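Conserved domain protein (Streptococcus pneumoniae, PDB 2FI0) is of unknown function, a small single-chain protein whose secondary structure is mainly helix and that carries a DUF1858 family domain. Local coordinates at residues T61-D64 with K65-R68; R48-S51 with L52-S56. All blocks are in the same frame, centred on the assembly; numbering follows the deposited sequence.

Contact 1. Residues T61-D64 with K65-R68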
loop_
_atom_site.group_PDB
_atom_site.type_symbol
_atom_site.label_atom_id
_atom_site.label_comp_id
_atom_site.label_asym_id
_atom_site.label_seq_id
_atom_site.Cartn_x
_atom_site.Cartn_y
_atom_site.Cartn_z
ATOM N N THR A 61 4.205 10.150 4.731
ATOM C CA THR A 61 3.672 9.227 5.736
ATOM C C THR A 61 4.805 8.307 6.218
ATOM O O THR A 61 5.393 7.578 5.413
ATOM C CB THR A 61 2.528 8.333 5.177
ATOM O OG1 THR A 61 1.519 9.146 4.569
ATOM C CG2 THR A 61 1.891 7.505 6.299
ATOM N N PRO A 62 5.117 8.331 7.524
ATOM C CA PRO A 62 6.161 7.436 8.035
ATOM C C PRO A 62 5.818 5.969 7.796
ATOM O O PRO A 62 4.666 5.575 7.947
ATOM C CB PRO A 62 6.203 7.745 9.537
ATOM C CG PRO A 62 5.551 9.051 9.687
ATOM C CD PRO A 62 4.536 9.158 8.591
ATOM N N MET A 63 6.808 5.175 7.402
ATOM C CA MET A 63 6.569 3.752 7.153
ATOM C C MET A 63 5.998 3.044 8.373
ATOM O O MET A 63 5.128 2.200 8.233
ATOM C CB MET A 63 7.847 3.032 6.687
ATOM C CG MET A 63 7.616 1.561 6.215
ATOM S SD MET A 63 6.163 1.268 5.113
ATOM C CE MET A 63 6.276 2.691 4.074
ATOM N N ASP A 64 6.478 3.379 9.566
ATOM C CA ASP A 64 5.936 2.761 10.780
ATOM C C ASP A 64 4.414 2.934 10.896
ATOM O O ASP A 64 3.722 2.032 11.334
ATOM C CB ASP A 64 6.634 3.304 12.032
ATOM C CG ASP A 64 8.136 2.977 12.062
ATOM O OD1 ASP A 64 8.863 3.490 12.959
ATOM O OD2 ASP A 64 8.596 2.209 11.181
ATOM N N LYS A 65 3.904 4.094 10.499
ATOM C CA LYS A 65 2.471 4.372 10.519
ATOM C C LYS A 65 1.739 3.430 9.553
ATOM O O LYS A 65 0.704 2.876 9.895
ATOM C CB LYS A 65 2.231 5.848 10.159
ATOM C CG LYS A 65 0.790 6.259 9.861
ATOM C CD LYS A 65 0.072 6.788 11.082
ATOM C CE LYS A 65 -1.304 7.327 10.721
ATOM N NZ LYS A 65 -2.182 7.322 11.924
ATOM N N ILE A 66 2.300 3.246 8.360
ATOM C CA ILE A 66 1.737 2.346 7.366
ATOM C C ILE A 66 1.762 0.905 7.817
ATOM O O ILE A 66 0.766 0.210 7.670
ATOM C CB ILE A 66 2.472 2.477 6.005
ATOM C CG1 ILE A 66 2.127 3.832 5.374
ATOM C CG2 ILE A 66 2.094 1.314 5.061
ATOM C CD1 ILE A 66 3.130 4.337 4.409
ATOM N N VAL A 67 2.893 0.461 8.373
ATOM C CA VAL A 67 3.019 -0.916 8.847
ATOM C C VAL A 67 2.046 -1.199 9.997
ATOM O O VAL A 67 1.335 -2.192 9.965
ATOM C CB VAL A 67 4.473 -1.274 9.220
ATOM C CG1 VAL A 67 4.557 -2.679 9.829
ATOM C CG2 VAL A 67 5.353 -1.207 7.972
ATOM N N ARG A 68 1.974 -0.297 10.967
ATOM C CA ARG A 68 1.033 -0.435 12.098
ATOM C C ARG A 68 -0.413 -0.544 11.620
ATOM O O ARG A 68 -1.181 -1.380 12.080
ATOM C CB ARG A 68 1.097 0.790 13.001
ATOM C CG ARG A 68 2.271 0.858 13.922
ATOM C CD ARG A 68 2.202 2.145 14.766
ATOM N NE ARG A 68 2.355 1.699 16.120
ATOM C CZ ARG A 68 1.487 1.830 17.104
ATOM N NH1 ARG A 68 0.374 2.534 17.014
ATOM N NH2 ARG A 68 1.817 1.295 18.235
#
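The side chain of Met-63 reaches forward along its own helix to lie against Ile-66 and Val-67, one turn further on. From CB it sets out away from the following turn, with CG anti to the backbone N (chi1 -172°); bends at both chi2 and chi3 then fold the chain back. CG of Met-63 comes to 4.0 Å from CG2 of Val-67, and the sulfur, SD, keeps to the same methyl while also resting near CB of Ile-66; the methionine crosses the valine side chain at about a right angle. At the tip, the methyl CE of Met-63 meets CD1 of Ile-66 at 3.6 Å. The side chain also touches Leu-80 and, in helix 52-59, Ser-56. Ile-66, the buried member of the group, is touched from a second direction by Thr-61, whose CG2 lies 3.8 Å from CG1 of Ile-66, while the threonine hydroxyl is bonded to the carbonyl of Leu-32. These contacts gather at the start of helix 63-72, where Pro-62 occupies the N-cap position. The carbonyl oxygen of Pro-62 receives two weak bonds, from N of Lys-65 and, at 3.3 Å, from N of Ile-66. Stronger i to i+4 bonds follow: N of Val-67 donates to O of Met-63 over 2.8 Å. N of Arg-68 likewise bonds O of Asp-64, and CG of the exposed Arg-68 passes 3.2 Å from that same oxygen of Asp-64.

Contact 2. Residues R48-S51 with L52-S56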
loop_
_atom_site.group_PDB
_atom_site.type_symbol
_atom_site.label_atom_id
_atom_site.label_comp_id
_atom_site.label_asym_id
_atom_site.label_seq_id
_atom_site.Cartn_x
_atom_site.Cartn_y
_atom_site.Cartn_z
ATOM N N ARG A 48 1.565 2.420 -10.822
ATOM C CA ARG A 48 2.405 1.389 -11.444
ATOM C C ARG A 48 3.916 1.742 -11.358
ATOM O O ARG A 48 4.783 0.886 -11.549
ATOM C CB ARG A 48 1.931 1.059 -12.880
ATOM C CG ARG A 48 1.157 -0.289 -12.980
ATOM C CD ARG A 48 -0.293 -0.204 -13.482
ATOM N NE ARG A 48 -0.386 -0.502 -14.923
ATOM C CZ ARG A 48 -1.463 -0.965 -15.577
ATOM N NH1 ARG A 48 -2.624 -1.199 -14.966
ATOM N NH2 ARG A 48 -1.374 -1.194 -16.878
ATOM N N LYS A 49 4.218 2.995 -11.031
ATOM C CA LYS A 49 5.597 3.459 -10.900
ATOM C C LYS A 49 6.080 3.510 -9.450
ATOM O O LYS A 49 7.293 3.494 -9.192
ATOM C CB LYS A 49 5.723 4.862 -11.487
ATOM C CG LYS A 49 5.406 4.969 -12.957
ATOM C CD LYS A 49 5.179 6.436 -13.334
ATOM C CE LYS A 49 5.267 6.663 -14.830
ATOM N NZ LYS A 49 4.864 8.058 -15.212
ATOM N N VAL A 50 5.154 3.609 -8.502
ATOM C CA VAL A 50 5.537 3.852 -7.116
ATOM C C VAL A 50 5.112 2.682 -6.222
ATOM O O VAL A 50 4.003 2.173 -6.340
ATOM C CB VAL A 50 4.988 5.239 -6.618
ATOM C CG1 VAL A 50 3.525 5.175 -6.201
ATOM C CG2 VAL A 50 5.806 5.754 -5.482
ATOM N N SER A 51 6.015 2.241 -5.353
ATOM C CA SER A 51 5.680 1.260 -4.324
ATOM C C SER A 51 5.169 1.962 -3.075
ATOM O O SER A 51 5.183 3.197 -2.998
ATOM C CB SER A 51 6.906 0.412 -3.983
ATOM O OG SER A 51 7.926 1.193 -3.410
ATOM N N LEU A 52 4.713 1.190 -2.092
ATOM C CA LEU A 52 4.315 1.778 -0.800
ATOM C C LEU A 52 5.494 2.426 -0.100
ATOM O O LEU A 52 5.353 3.452 0.561
ATOM C CB LEU A 52 3.680 0.739 0.128
ATOM C CG LEU A 52 2.282 0.271 -0.306
ATOM C CD1 LEU A 52 1.783 -0.795 0.636
ATOM C CD2 LEU A 52 1.312 1.432 -0.332
ATOM N N LYS A 53 6.659 1.817 -0.245
ATOM C CA LYS A 53 7.871 2.357 0.350
ATOM C C LYS A 53 8.240 3.700 -0.300
ATOM O O LYS A 53 8.487 4.669 0.397
ATOM C CB LYS A 53 8.995 1.348 0.194
ATOM C CG LYS A 53 10.189 1.632 1.035
ATOM C CD LYS A 53 11.317 0.638 0.752
ATOM C CE LYS A 53 10.934 -0.777 1.092
ATOM N NZ LYS A 53 12.141 -1.636 1.121
ATOM N N GLN A 54 8.256 3.744 -1.632
ATOM C CA GLN A 54 8.520 4.986 -2.381
ATOM C C GLN A 54 7.421 6.028 -2.142
ATOM O O GLN A 54 7.692 7.186 -1.820
ATOM C CB GLN A 54 8.642 4.685 -3.878
ATOM C CG GLN A 54 9.892 3.884 -4.261
ATOM C CD GLN A 54 9.767 3.143 -5.596
ATOM O OE1 GLN A 54 8.676 2.793 -6.041
ATOM N NE2 GLN A 54 10.901 2.883 -6.222
ATOM N N GLY A 55 6.180 5.595 -2.280
ATOM C CA GLY A 55 5.025 6.442 -2.060
ATOM C C GLY A 55 4.944 7.086 -0.690
ATOM O O GLY A 55 4.534 8.241 -0.579
ATOM N N SER A 56 5.328 6.356 0.353
ATOM C CA SER A 56 5.287 6.885 1.716
ATOM C C SER A 56 6.247 8.064 1.909
ATOM O O SER A 56 5.944 9.031 2.624
ATOM C CB SER A 56 5.600 5.774 2.734
ATOM O OG SER A 56 6.981 5.430 2.750
#
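The side-chain oxygen OE1 of Gln-54 takes the amide hydrogen of Ser-51 at N...OE1 2.8 Å, in the plane of its carbonyl and on a lone pair. The hydroxyl of Ser-51 lies close to the same oxygen, though at 3.2 Å any bond between OG of Ser-51 and OE1 of Gln-54 is weak and its proton is not settled. In the reverse direction the backbone N of Gln-54 donates to OG of Ser-51 over 3.1 Å, almost straight at 172°. OG can face this amide because it stands between the backbone N and the carbonyl carbon (chi1 64°), while the glutamine chain, its CG beside the backbone N, runs extended past the hydroxyl to the serine amide. This reciprocal pair is a capping box: Ser-51 is the N-cap of helix 52-59, and each residue's side chain accepts from the other's backbone N-H. The first i to i+4 bond of the helix follows at once, from N of Gly-55 to O of Ser-51, at 2.7 Å. Val-50 packs against the first turn of the helix. CG2 of Val-50, anti to the backbone N, comes within 3.4 Å of CB of Gln-54, and the two side chains run past each other in opposite directions; the same methyl lies over the amide of Gly-55. Leu-52 turns away from the cap onto Val-11, Val-15 and Phe-34, and the ammonium group of Lys-53 forms a salt bridge with Asp-81.

How the contacts relate
Along the chain from the N terminus, contact 2 comes first, turning the end of helix 46-49 into helix 52-59; contact 1 follows in series, starting helix 63-72. Each closes one local turn at a helix start, and neither nests in nor crosses the other. Their centres are 13 Å apart, yet they touch through Ser-56: its backbone O probably accepts a hydrogen bond from N of Thr-61, and its side chain packs against Ile-66. The middle of helix 52-59 is thereby joined to the start of helix 63-72. The C-terminal tail lies against both helices and ties them together a second time.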